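PDB 2P7I: hypothetical protein from Pectobacterium atrosepticum SCRI1043, which probably transfers methyl groups from S-adenosylmethionine to a substrate not yet identified, as a member of the SAM-dependent methyltransferase family. Local coordinates for residues B[40-45]-B[104-109]; B[118-123]-B[187-192]; B[131-136]-B[244-249]; B[191-196]-B[240-245]. All coordinates share one frame; numbering follows the deposited sequence. Where two conformers were deposited one is given.

Contact 1 of 4, residues B[40-45]-B[104-109]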
loop_
_atom_site.group_PDB
_atom_site.type_symbol
_atom_site.label_atom_id
_atom_site.label_comp_id
_atom_site.label_asym_id
_atom_site.label_seq_id
_atom_site.Cartn_x
_atom_site.Cartn_y
_atom_site.Cartn_z
ATOM N N PHE B 40 2.485 24.829 0.564
ATOM C CA PHE B 40 1.765 25.117 1.796
ATOM C C PHE B 40 2.235 26.349 2.544
ATOM O O PHE B 40 1.555 26.775 3.492
ATOM C CB PHE B 40 1.889 23.936 2.765
ATOM C CG PHE B 40 1.377 22.636 2.219
ATOM C CD1 PHE B 40 0.036 22.506 1.908
ATOM C CD2 PHE B 40 2.223 21.532 2.048
ATOM C CE1 PHE B 40 -0.478 21.303 1.438
ATOM C CE2 PHE B 40 1.731 20.336 1.579
ATOM C CZ PHE B 40 0.383 20.212 1.274
ATOM N N PHE B 41 3.390 26.895 2.175
ATOM C CA PHE B 41 3.952 28.057 2.860
ATOM C C PHE B 41 2.937 29.188 2.911
ATOM O O PHE B 41 2.211 29.430 1.944
ATOM C CB PHE B 41 5.214 28.568 2.181
ATOM C CG PHE B 41 6.482 27.791 2.491
ATOM C CD1 PHE B 41 6.754 27.276 3.754
ATOM C CD2 PHE B 41 7.457 27.653 1.507
ATOM C CE1 PHE B 41 7.964 26.607 4.016
ATOM C CE2 PHE B 41 8.637 26.980 1.749
ATOM C CZ PHE B 41 8.900 26.451 3.000
ATOM N N ARG B 42 2.866 29.827 4.076
ATOM C CA ARG B 42 2.067 31.025 4.285
ATOM C C ARG B 42 2.916 32.270 4.093
ATOM O O ARG B 42 4.102 32.277 4.421
ATOM C CB ARG B 42 1.581 31.067 5.729
ATOM C CG ARG B 42 0.800 29.883 6.200
ATOM C CD ARG B 42 -0.612 29.993 5.773
ATOM N NE ARG B 42 -1.139 31.233 6.297
ATOM C CZ ARG B 42 -2.147 31.912 5.773
ATOM N NH1 ARG B 42 -2.788 31.455 4.697
ATOM N NH2 ARG B 42 -2.515 33.057 6.337
ATOM N N PRO B 43 2.304 33.370 3.636
ATOM C CA PRO B 43 3.096 34.614 3.579
ATOM C C PRO B 43 3.404 35.054 4.987
ATOM O O PRO B 43 2.631 34.763 5.895
ATOM C CB PRO B 43 2.149 35.613 2.910
ATOM C CG PRO B 43 0.743 35.026 3.141
ATOM C CD PRO B 43 0.907 33.548 3.202
ATOM N N GLY B 44 4.547 35.690 5.191
ATOM C CA GLY B 44 4.863 36.237 6.506
ATOM C C GLY B 44 6.211 35.745 6.923
ATOM O O GLY B 44 7.082 35.635 6.104
ATOM N N ASN B 45 6.364 35.396 8.194
ATOM C CA ASN B 45 7.662 34.990 8.725
ATOM C C ASN B 45 7.761 33.472 8.963
ATOM O O ASN B 45 6.791 32.754 8.830
ATOM C CB ASN B 45 7.968 35.765 10.004
ATOM C CG ASN B 45 6.980 35.470 11.105
ATOM O OD1 ASN B 45 6.078 34.644 10.937
ATOM N ND2 ASN B 45 7.169 36.098 12.251
ATOM N N TYR B 104 4.380 33.150 14.718
ATOM C CA TYR B 104 4.961 32.836 13.417
ATOM C C TYR B 104 3.966 32.196 12.452
ATOM O O TYR B 104 3.120 31.347 12.833
ATOM C CB TYR B 104 6.196 31.956 13.597
ATOM C CG TYR B 104 7.193 32.636 14.500
ATOM C CD1 TYR B 104 7.076 32.529 15.877
ATOM C CD2 TYR B 104 8.196 33.461 13.987
ATOM C CE1 TYR B 104 7.968 33.169 16.720
ATOM C CE2 TYR B 104 9.090 34.124 14.830
ATOM C CZ TYR B 104 8.960 33.961 16.206
ATOM O OH TYR B 104 9.809 34.602 17.092
ATOM N N ASP B 105 4.081 32.619 11.199
ATOM C CA ASP B 105 3.174 32.176 10.143
ATOM C C ASP B 105 3.499 30.773 9.648
ATOM O O ASP B 105 2.617 30.055 9.199
ATOM C CB ASP B 105 3.219 33.172 8.990
ATOM C CG ASP B 105 2.809 34.555 9.434
ATOM O OD1 ASP B 105 1.624 34.713 9.809
ATOM O OD2 ASP B 105 3.677 35.458 9.431
ATOM N N ASN B 106 4.773 30.411 9.743
ATOM C CA ASN B 106 5.302 29.119 9.323
ATOM C C ASN B 106 6.257 28.643 10.410
ATOM O O ASN B 106 7.145 29.395 10.832
ATOM C CB ASN B 106 6.094 29.243 8.001
ATOM C CG ASN B 106 5.254 29.788 6.848
ATOM O OD1 ASN B 106 4.605 29.025 6.115
ATOM N ND2 ASN B 106 5.280 31.113 6.671
ATOM N N ILE B 107 6.087 27.404 10.870
ATOM C CA ILE B 107 7.024 26.816 11.847
ATOM C C ILE B 107 7.560 25.529 11.291
ATOM O O ILE B 107 6.779 24.696 10.820
ATOM C CB ILE B 107 6.368 26.612 13.239
ATOM C CG1 ILE B 107 5.897 27.982 13.769
ATOM C CG2 ILE B 107 7.381 25.936 14.201
ATOM C CD1 ILE B 107 5.179 27.943 15.138
ATOM N N VAL B 108 8.881 25.380 11.278
ATOM C CA VAL B 108 9.501 24.195 10.708
ATOM C C VAL B 108 10.083 23.361 11.833
ATOM O O VAL B 108 10.869 23.868 12.634
ATOM C CB VAL B 108 10.598 24.546 9.662
ATOM C CG1 VAL B 108 11.423 23.284 9.299
ATOM C CG2 VAL B 108 9.971 25.178 8.417
ATOM N N LEU B 109 9.635 22.093 11.918
ATOM C CA LEU B 109 10.209 21.125 12.870
ATOM C C LEU B 109 10.527 19.819 12.145
ATOM O O LEU B 109 9.691 18.902 12.051
ATOM C CB LEU B 109 9.278 20.910 14.073
ATOM C CG LEU B 109 9.832 20.198 15.301
ATOM C CD1 LEU B 109 10.888 21.017 16.114
ATOM C CD2 LEU B 109 8.655 19.724 16.209
#
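Asn-106 reaches out of strand 104-110 into the loop of residues 40-45 and binds its backbone through both the oxygen and the nitrogen of one amide. Its CB lies 3.7 Å from Asn-45 O. CG stands anti to the carbonyl carbon (chi1 -59°) and carries the amide against Arg-42. OD1 takes the N-H of Arg-42 on a lone pair in the carbonyl plane, 2.8 Å from Arg-42 N, and also touches the edge of the Phe-41 ring, whose plane is nearly perpendicular to the amide. Asn-106 ND2 gives one hydrogen to Arg-42 O at 2.8 Å. The other goes from Asn-106 ND2 to Asn-45 O at 3.1 Å, both acceptors lying in the amide plane; with three bonds the amide cannot rotate freely.

The loop joins helix 24-37 to strand 46-49, which runs parallel beside strand 104-110 in the Rossmann-like sheet of this methyltransferase family. At its far end Asn-45 and Asp-105 bond reciprocally. Asp-105 N donates to Asn-45 OD1 (2.9 Å), nearly straight along the carbonyl bond, while Asn-45 N donates to the anti lone pair of Asp-105 OD2 (3.0 Å). Asn-45 ND2 rests 3.3 Å from Tyr-104 CD2, amide and ring planes only 20° apart.

Contact 2 of 4, residues B[118-123]-B[187-192]; sequences DPVALL and SRAGLQ
The first turn of helix 119-130 passes the end of helix 179-188, the backbones closest at Val-120 and Ala-189, whose CA atoms are 5.1 Å apart. Asp-118 is the N-cap of the first helix: its OD1 accepts from Ala-121 N from above the carboxylate plane. The second helix finishes in a Schellman motif, in which Gly-190 has positive phi (88°) and Gly-190 N bonds back to Ser-187 O; the chain then turns toward strand 192-201.

Ala-189 presents its methyl group to the first helix. Its CB sits 3.3 Å from Leu-123 CB, tighter than usual for two carbons, and 3.6 Å from Val-120 O. Val-120 sets both methyls against the end of helix 179-188: CG1, anti to its own N (chi1 176°), lies over the backbone of Ala-189, 3.7 Å from Ala-189 CA, while CG2 leans on Arg-188 CB at 4.0 Å. This joins two helices that pack on one face of the Rossmann-like sheet, and Leu-123 and Leu-191 both reach Leu-137 on strand 135-142. The two leucines meet at about a right angle, Leu-191 CD1 coming within 3.9 Å of Leu-123 CB. Beyond the apolar patch, the extended chain of Arg-188 leads away and packs on Ser-159 of a third subunit.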
loop_
_atom_site.group_PDB
_atom_site.type_symbol
_atom_site.label_atom_id
_atom_site.label_comp_id
_atom_site.label_asym_id
_atom_site.label_seq_id
_atom_site.Cartn_x
_atom_site.Cartn_y
_atom_site.Cartn_z
ATOM N N ASP B 118 9.773 14.746 25.852
ATOM C CA ASP B 118 8.336 15.013 25.956
ATOM C C ASP B 118 7.840 15.723 24.693
ATOM O O ASP B 118 7.677 16.934 24.666
ATOM C CB ASP B 118 8.071 15.864 27.198
ATOM C CG ASP B 118 6.604 15.956 27.559
ATOM O OD1 ASP B 118 5.730 15.587 26.743
ATOM O OD2 ASP B 118 6.326 16.432 28.680
ATOM N N PRO B 119 7.603 14.961 23.624
ATOM C CA PRO B 119 7.239 15.550 22.347
ATOM C C PRO B 119 5.875 16.263 22.351
ATOM O O PRO B 119 5.723 17.300 21.723
ATOM C CB PRO B 119 7.214 14.348 21.407
ATOM C CG PRO B 119 6.975 13.160 22.315
ATOM C CD PRO B 119 7.688 13.495 23.560
ATOM N N VAL B 120 4.897 15.731 23.068
ATOM C CA VAL B 120 3.607 16.402 23.154
ATOM C C VAL B 120 3.774 17.806 23.773
ATOM O O VAL B 120 3.145 18.764 23.319
ATOM C CB VAL B 120 2.553 15.563 23.921
ATOM C CG1 VAL B 120 1.251 16.372 24.067
ATOM C CG2 VAL B 120 2.317 14.251 23.171
ATOM N N ALA B 121 4.660 17.961 24.745
ATOM C CA ALA B 121 4.811 19.247 25.403
ATOM C C ALA B 121 5.414 20.304 24.448
ATOM O O ALA B 121 5.072 21.500 24.553
ATOM C CB ALA B 121 5.644 19.120 26.726
ATOM N N LEU B 122 6.295 19.880 23.537
ATOM C CA LEU B 122 6.869 20.767 22.531
ATOM C C LEU B 122 5.840 21.163 21.494
ATOM O O LEU B 122 5.710 22.345 21.167
ATOM C CB LEU B 122 8.100 20.117 21.857
ATOM C CG LEU B 122 8.741 20.886 20.673
ATOM C CD1 LEU B 122 9.202 22.311 21.057
ATOM C CD2 LEU B 122 9.946 20.144 20.031
ATOM N N LEU B 123 5.067 20.195 21.022
ATOM C CA LEU B 123 4.055 20.465 20.016
ATOM C C LEU B 123 2.972 21.384 20.608
ATOM O O LEU B 123 2.366 22.182 19.907
ATOM C CB LEU B 123 3.464 19.155 19.489
ATOM C CG LEU B 123 4.429 18.266 18.710
ATOM C CD1 LEU B 123 3.756 16.920 18.445
ATOM C CD2 LEU B 123 4.895 18.953 17.437
ATOM N N SER B 187 -2.046 15.376 17.729
ATOM C CA SER B 187 -3.371 15.476 18.187
ATOM C C SER B 187 -3.438 15.694 19.675
ATOM O O SER B 187 -4.220 16.532 20.146
ATOM C CB SER B 187 -4.137 14.199 17.874
ATOM O OG SER B 187 -5.384 14.316 18.482
ATOM N N ARG B 188 -2.647 14.906 20.403
ATOM C CA ARG B 188 -2.530 15.068 21.848
ATOM C C ARG B 188 -2.084 16.465 22.295
ATOM O O ARG B 188 -2.441 16.909 23.388
ATOM C CB ARG B 188 -1.601 14.016 22.454
ATOM C CG ARG B 188 -2.275 12.645 22.522
ATOM C CD ARG B 188 -1.302 11.605 23.008
ATOM N NE ARG B 188 -1.981 10.336 23.260
ATOM C CZ ARG B 188 -1.436 9.336 23.934
ATOM N NH1 ARG B 188 -0.183 9.425 24.340
ATOM N NH2 ARG B 188 -2.128 8.231 24.209
ATOM N N ALA B 189 -1.298 17.133 21.473
ATOM C CA ALA B 189 -0.790 18.484 21.754
ATOM C C ALA B 189 -1.806 19.601 21.437
ATOM O O ALA B 189 -1.511 20.789 21.646
ATOM C CB ALA B 189 0.484 18.712 20.918
ATOM N N GLY B 190 -2.986 19.247 20.912
ATOM C CA GLY B 190 -3.990 20.223 20.510
ATOM C C GLY B 190 -3.911 20.781 19.103
ATOM O O GLY B 190 -4.698 21.647 18.745
ATOM N N LEU B 191 -2.962 20.328 18.309
ATOM C CA LEU B 191 -2.860 20.755 16.928
ATOM C C LEU B 191 -3.923 20.153 16.073
ATOM O O LEU B 191 -4.451 19.073 16.399
ATOM C CB LEU B 191 -1.540 20.326 16.313
ATOM C CG LEU B 191 -0.281 20.996 16.901
ATOM C CD1 LEU B 191 0.945 20.114 16.676
ATOM C CD2 LEU B 191 -0.087 22.422 16.308
ATOM N N GLN B 192 -4.255 20.860 14.988
ATOM C CA GLN B 192 -5.157 20.339 13.962
ATOM C C GLN B 192 -4.282 19.802 12.851
ATOM O O GLN B 192 -3.480 20.537 12.320
ATOM C CB GLN B 192 -6.071 21.433 13.392
ATOM C CG GLN B 192 -6.936 22.148 14.426
ATOM C CD GLN B 192 -8.132 22.899 13.809
ATOM O OE1 GLN B 192 -8.204 24.128 13.859
ATOM N NE2 GLN B 192 -9.072 22.153 13.241
#

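Contact 3 of 4, residues B[131-136]-B[244-249]. With NA (sodium ion), chain F.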
loop_
_atom_site.group_PDB
_atom_site.type_symbol
_atom_site.label_atom_id
_atom_site.label_comp_id
_atom_site.label_asym_id
_atom_site.label_seq_id
_atom_site.Cartn_x
_atom_site.Cartn_y
_atom_site.Cartn_z
ATOM N N LEU B 131 2.386 29.440 17.129
ATOM C CA LEU B 131 1.709 29.579 15.844
ATOM C C LEU B 131 0.883 30.859 15.794
ATOM O O LEU B 131 0.078 31.123 16.670
ATOM C CB LEU B 131 0.778 28.400 15.537
ATOM C CG LEU B 131 1.376 27.137 14.938
ATOM C CD1 LEU B 131 0.302 26.037 14.923
ATOM C CD2 LEU B 131 1.920 27.370 13.530
ATOM N N ALA B 132 1.080 31.645 14.751
ATOM C CA ALA B 132 0.195 32.755 14.488
ATOM C C ALA B 132 -1.184 32.237 14.105
ATOM O O ALA B 132 -1.359 31.076 13.763
ATOM C CB ALA B 132 0.774 33.652 13.395
ATOM N N GLU B 133 -2.178 33.109 14.142
ATOM C CA GLU B 133 -3.462 32.746 13.558
ATOM C C GLU B 133 -3.252 32.506 12.069
ATOM O O GLU B 133 -2.610 33.317 11.368
ATOM C CB GLU B 133 -4.508 33.848 13.799
ATOM C CG GLU B 133 -4.813 34.094 15.314
ATOM C CD GLU B 133 -5.362 32.850 16.033
ATOM O OE1 GLU B 133 -6.068 32.052 15.364
ATOM O OE2 GLU B 133 -5.100 32.672 17.255
ATOM N N GLY B 134 -3.760 31.375 11.584
ATOM C CA GLY B 134 -3.552 30.950 10.201
ATOM C C GLY B 134 -2.204 30.308 9.951
ATOM O O GLY B 134 -1.922 29.882 8.843
ATOM N N GLY B 135 -1.361 30.268 10.977
ATOM C CA GLY B 135 -0.012 29.753 10.836
ATOM C C GLY B 135 0.011 28.241 10.654
ATOM O O GLY B 135 -0.922 27.544 11.032
ATOM N N ARG B 136 1.088 27.754 10.055
ATOM C CA ARG B 136 1.246 26.347 9.760
ATOM C C ARG B 136 2.550 25.787 10.334
ATOM O O ARG B 136 3.592 26.398 10.208
ATOM C CB ARG B 136 1.180 26.132 8.245
ATOM C CG ARG B 136 -0.245 26.335 7.716
ATOM C CD ARG B 136 -0.323 26.253 6.219
ATOM N NE ARG B 136 -1.666 26.616 5.768
ATOM C CZ ARG B 136 -2.028 26.696 4.502
ATOM N NH1 ARG B 136 -1.160 26.436 3.555
ATOM N NH2 ARG B 136 -3.263 27.062 4.191
ATOM N N CYS B 244 0.201 20.948 9.937
ATOM C CA CYS B 244 -0.685 21.191 11.057
ATOM C C CYS B 244 -1.016 22.671 11.195
ATOM O O CYS B 244 -0.234 23.544 10.787
ATOM C CB CYS B 244 0.012 20.773 12.347
ATOM S SG CYS B 244 0.496 19.019 12.427
ATOM N N GLU B 245 -2.181 22.931 11.753
ATOM C CA GLU B 245 -2.648 24.284 12.070
ATOM C C GLU B 245 -3.036 24.337 13.528
ATOM O O GLU B 245 -3.115 23.303 14.216
ATOM C CB GLU B 245 -3.797 24.687 11.148
ATOM C CG GLU B 245 -3.224 24.899 9.748
ATOM C CD GLU B 245 -4.264 25.161 8.669
ATOM O OE1 GLU B 245 -5.032 26.115 8.809
ATOM O OE2 GLU B 245 -4.283 24.427 7.661
ATOM N N LYS B 246 -3.234 25.556 13.996
ATOM C CA LYS B 246 -3.463 25.794 15.416
ATOM C C LYS B 246 -4.860 25.340 15.817
ATOM O O LYS B 246 -5.834 25.609 15.123
ATOM C CB LYS B 246 -3.286 27.294 15.706
ATOM C CG LYS B 246 -3.537 27.684 17.107
ATOM C CD LYS B 246 -3.088 29.154 17.359
ATOM C CE LYS B 246 -3.344 29.521 18.836
ATOM N NZ LYS B 246 -2.642 30.798 19.285
ATOM N N GLY B 247 -4.958 24.631 16.937
ATOM C CA GLY B 247 -6.266 24.341 17.579
ATOM C C GLY B 247 -6.492 25.208 18.823
ATOM O O GLY B 247 -5.532 25.620 19.446
ATOM N N ILE B 248 -7.746 25.503 19.189
ATOM C CA ILE B 248 -7.986 26.381 20.356
ATOM C C ILE B 248 -7.806 25.548 21.627
ATOM O O ILE B 248 -8.331 24.474 21.727
ATOM C CB ILE B 248 -9.368 27.121 20.356
ATOM C CG1 ILE B 248 -9.492 28.036 19.124
ATOM C CG2 ILE B 248 -9.531 27.988 21.646
ATOM C CD1 ILE B 248 -10.863 28.751 18.972
ATOM N N ASN B 249 -6.973 26.017 22.535
ATOM C CA ASN B 249 -6.793 25.380 23.819
ATOM C C ASN B 249 -6.846 26.453 24.845
ATOM O O ASN B 249 -6.136 27.438 24.715
ATOM C CB ASN B 249 -5.418 24.720 23.920
ATOM C CG ASN B 249 -5.188 24.105 25.269
ATOM O OD1 ASN B 249 -6.057 23.425 25.767
ATOM N ND2 ASN B 249 -4.048 24.366 25.888
HETATM NA NA NA F . -7.316 22.947 27.584
HETATM O O HOH W 1 -0.290 30.233 19.120
HETATM O O HOH W 2 -3.518 28.315 7.364
HETATM O O HOH W 3 -3.223 27.960 12.327
HETATM O O HOH W 4 -9.395 23.939 25.870
HETATM O O HOH W 5 -7.886 21.039 26.304
#
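A type II beta turn, Ala-132 to Gly-135, leads into strand 135-142 and lies against the chain where strand 237-245 ends and the C-terminal tail begins. Leu-131 CD1 packs on the tail backbone, 3.7 Å from Lys-246 N. The fully extended chain of Lys-246 runs out past Leu-131 O to the turn, where its NZ makes a long salt bridge with Glu-133 OE2 (3.7 Å); Glu-133 bends back at chi2 (-60°) to meet it.

Strands 135-142 and 237-245 are antiparallel neighbours in the methyltransferase sheet, but here at their ends ordered waters span the gap. One takes the N-H of Lys-246 and donates to Gly-135 O. Another accepts from Arg-136 NE and donates to Gly-134 O and, weakly, to Glu-245 OE1. Arg-136 and Glu-245 run side by side, Arg-136 CG 3.9 Å from Glu-245 CG. Glu-245 OE2 nevertheless stands well out of the guanidinium plane, so only a long charge pairing results. Arg-136 NH1 instead bonds Phe-40 O of its own chain and Pro-39 O of a second subunit, and Glu-245 OE2 bonds Thr-194 OG1 in the conformer given, one of two deposited. Farther along the tail, Asn-249 OD1 binds the sodium ion at 2.3 Å, together with Gln-250 O and two waters.

Contact 4 of 4, residues B[191-196]-B[240-245]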
loop_
_atom_site.group_PDB
_atom_site.type_symbol
_atom_site.label_atom_id
_atom_site.label_comp_id
_atom_site.label_asym_id
_atom_site.label_seq_id
_atom_site.Cartn_x
_atom_site.Cartn_y
_atom_site.Cartn_z
ATOM N N LEU B 191 -2.962 20.328 18.309
ATOM C CA LEU B 191 -2.860 20.755 16.928
ATOM C C LEU B 191 -3.923 20.153 16.073
ATOM O O LEU B 191 -4.451 19.073 16.399
ATOM C CB LEU B 191 -1.540 20.326 16.313
ATOM C CG LEU B 191 -0.281 20.996 16.901
ATOM C CD1 LEU B 191 0.945 20.114 16.676
ATOM C CD2 LEU B 191 -0.087 22.422 16.308
ATOM N N GLN B 192 -4.255 20.860 14.988
ATOM C CA GLN B 192 -5.157 20.339 13.962
ATOM C C GLN B 192 -4.282 19.802 12.851
ATOM O O GLN B 192 -3.480 20.537 12.320
ATOM C CB GLN B 192 -6.071 21.433 13.392
ATOM C CG GLN B 192 -6.936 22.148 14.426
ATOM C CD GLN B 192 -8.132 22.899 13.809
ATOM O OE1 GLN B 192 -8.204 24.128 13.859
ATOM N NE2 GLN B 192 -9.072 22.153 13.241
ATOM N N VAL B 193 -4.419 18.526 12.517
ATOM C CA VAL B 193 -3.629 17.960 11.434
ATOM C C VAL B 193 -4.429 18.153 10.180
ATOM O O VAL B 193 -5.540 17.631 10.056
ATOM C CB VAL B 193 -3.284 16.472 11.689
ATOM C CG1 VAL B 193 -2.649 15.869 10.439
ATOM C CG2 VAL B 193 -2.399 16.341 12.907
ATOM N N THR B 194 -3.869 18.899 9.235
ATOM C CA THR B 194 -4.540 19.319 8.026
ATOM C C THR B 194 -4.189 18.451 6.820
ATOM O O THR B 194 -5.019 18.230 5.951
ATOM C CB THR B 194 -4.120 20.762 7.742
ATOM O OG1 THR B 194 -4.495 21.583 8.866
ATOM C CG2 THR B 194 -4.751 21.286 6.482
ATOM N N TYR B 195 -2.923 18.014 6.769
ATOM C CA TYR B 195 -2.456 17.184 5.654
ATOM C C TYR B 195 -1.440 16.182 6.129
ATOM O O TYR B 195 -0.609 16.474 6.981
ATOM C CB TYR B 195 -1.891 18.005 4.491
ATOM C CG TYR B 195 -2.712 17.818 3.242
ATOM C CD1 TYR B 195 -2.342 16.918 2.247
ATOM C CD2 TYR B 195 -3.902 18.504 3.086
ATOM C CE1 TYR B 195 -3.158 16.746 1.097
ATOM C CE2 TYR B 195 -4.703 18.333 1.966
ATOM C CZ TYR B 195 -4.339 17.468 0.987
ATOM O OH TYR B 195 -5.200 17.364 -0.102
ATOM N N ARG B 196 -1.516 14.980 5.574
ATOM C CA ARG B 196 -0.560 13.920 5.842
ATOM C C ARG B 196 0.045 13.519 4.498
ATOM O O ARG B 196 -0.689 13.360 3.512
ATOM C CB ARG B 196 -1.226 12.680 6.419
ATOM C CG ARG B 196 -2.150 12.961 7.600
ATOM C CD ARG B 196 -3.456 12.274 7.556
ATOM N NE ARG B 196 -4.219 12.698 8.716
ATOM C CZ ARG B 196 -5.009 13.772 8.735
ATOM N NH1 ARG B 196 -5.258 14.450 7.620
ATOM N NH2 ARG B 196 -5.634 14.133 9.853
ATOM N N ILE B 240 8.089 11.211 7.008
ATOM C CA ILE B 240 6.679 11.486 6.916
ATOM C C ILE B 240 6.469 12.927 7.384
ATOM O O ILE B 240 7.285 13.485 8.167
ATOM C CB ILE B 240 5.868 10.496 7.803
ATOM C CG1 ILE B 240 6.594 10.251 9.146
ATOM C CG2 ILE B 240 5.667 9.157 7.075
ATOM C CD1 ILE B 240 5.793 9.382 10.128
ATOM N N PHE B 241 5.370 13.497 6.921
ATOM C CA PHE B 241 5.158 14.931 6.917
ATOM C C PHE B 241 3.712 15.163 7.271
ATOM O O PHE B 241 2.789 14.733 6.556
ATOM C CB PHE B 241 5.536 15.488 5.514
ATOM C CG PHE B 241 5.102 16.912 5.228
ATOM C CD1 PHE B 241 5.036 17.888 6.224
ATOM C CD2 PHE B 241 4.806 17.287 3.930
ATOM C CE1 PHE B 241 4.604 19.185 5.916
ATOM C CE2 PHE B 241 4.420 18.596 3.621
ATOM C CZ PHE B 241 4.274 19.532 4.616
ATOM N N LEU B 242 3.513 15.789 8.420
ATOM C CA LEU B 242 2.244 16.346 8.794
ATOM C C LEU B 242 2.219 17.887 8.693
ATOM O O LEU B 242 3.046 18.566 9.263
ATOM C CB LEU B 242 1.854 15.936 10.226
ATOM C CG LEU B 242 1.702 14.445 10.583
ATOM C CD1 LEU B 242 1.100 14.411 12.054
ATOM C CD2 LEU B 242 0.799 13.740 9.636
ATOM N N LEU B 243 1.238 18.408 7.978
ATOM C CA LEU B 243 0.947 19.842 7.956
ATOM C C LEU B 243 -0.100 20.089 8.988
ATOM O O LEU B 243 -1.204 19.523 8.947
ATOM C CB LEU B 243 0.403 20.301 6.596
ATOM C CG LEU B 243 0.258 21.837 6.449
ATOM C CD1 LEU B 243 1.676 22.486 6.346
ATOM C CD2 LEU B 243 -0.588 22.153 5.225
ATOM N N CYS B 244 0.201 20.948 9.937
ATOM C CA CYS B 244 -0.685 21.191 11.057
ATOM C C CYS B 244 -1.016 22.671 11.195
ATOM O O CYS B 244 -0.234 23.544 10.787
ATOM C CB CYS B 244 0.012 20.773 12.347
ATOM S SG CYS B 244 0.496 19.019 12.427
ATOM N N GLU B 245 -2.181 22.931 11.753
ATOM C CA GLU B 245 -2.648 24.284 12.070
ATOM C C GLU B 245 -3.036 24.337 13.528
ATOM O O GLU B 245 -3.115 23.303 14.216
ATOM C CB GLU B 245 -3.797 24.687 11.148
ATOM C CG GLU B 245 -3.224 24.899 9.748
ATOM C CD GLU B 245 -4.264 25.161 8.669
ATOM O OE1 GLU B 245 -5.032 26.115 8.809
ATOM O OE2 GLU B 245 -4.283 24.427 7.661
#
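Backbone hydrogen bonds zip strand 192-201 to strand 237-245 in antiparallel fashion. Gln-192 and Glu-245 exchange two bonds as a hydrogen-bonded pair, each N 2.8 Å from the other's O. Next along, Leu-243 O accepts twice: Thr-194 N meets it at 2.8 Å, nearly straight on, and Tyr-195 N at 3.2 Å, in the carbonyl plane on a lone pair. Two residues thus face one, a classic beta bulge that shifts the register by a residue. Leu-243 N then returns a bond to Tyr-195 O (2.9 Å). CA-H...O contacts add to the ladder, among them Leu-242 CA to Tyr-195 O.

This antiparallel pair closes the seven-stranded sheet, whose strand order 3-2-1-4-5-7-6 is that of class I, Rossmann-like methyltransferases; 192-201 is the outermost strand within the chain.

One polar side-chain bond crosses: in the conformer given, one of two deposited, Thr-194 OG1 donates to Glu-245 OE2 from above the carboxylate plane. Arg-196 NE forms a salt bridge with Glu-183.

Apolar contacts divide between the faces. On the one facing helix 179-188, Val-193 CG2 touches Cys-244 SG (4.0 Å) and Leu-242 CD1, while the other branch of Leu-242, CD2, lies 3.7 Å from Arg-196 CG. Arg-196 bends at chi2 (135°), which brings one face of its guanidinium onto Val-193 CG1, offset toward the rim. On the opposite face Tyr-195 CB meets Leu-243 CB at 3.9 Å; in the conformer given, one of two, the Tyr-195 ring leads away to a second subunit, where its OH bonds Ala-36 O and the ring meets Phe-40 edge-to-face.

In the fold
From the N terminus, contact 1 closes first, bringing the loop before strand 46-49 onto strand 104-110. Contact 2 opens after it, on the helix that follows that strand, and Leu-109 packs on Leu-122 and Leu-123 between them. Contact 3 opens before contact 2 has closed, so these two cross, and 131-136 finds its partner only at the C-terminal end of the chain. Contact 4 starts on the residues where contact 2 ends, sharing Leu-191 and Gln-192, and finishes on the stretch that completes contact 3, with Cys-244 and Glu-245 in common. Contacts 1, 3 and 4 follow the sheet from its parallel part to its antiparallel edge, while contact 2 joins two helices flanking it.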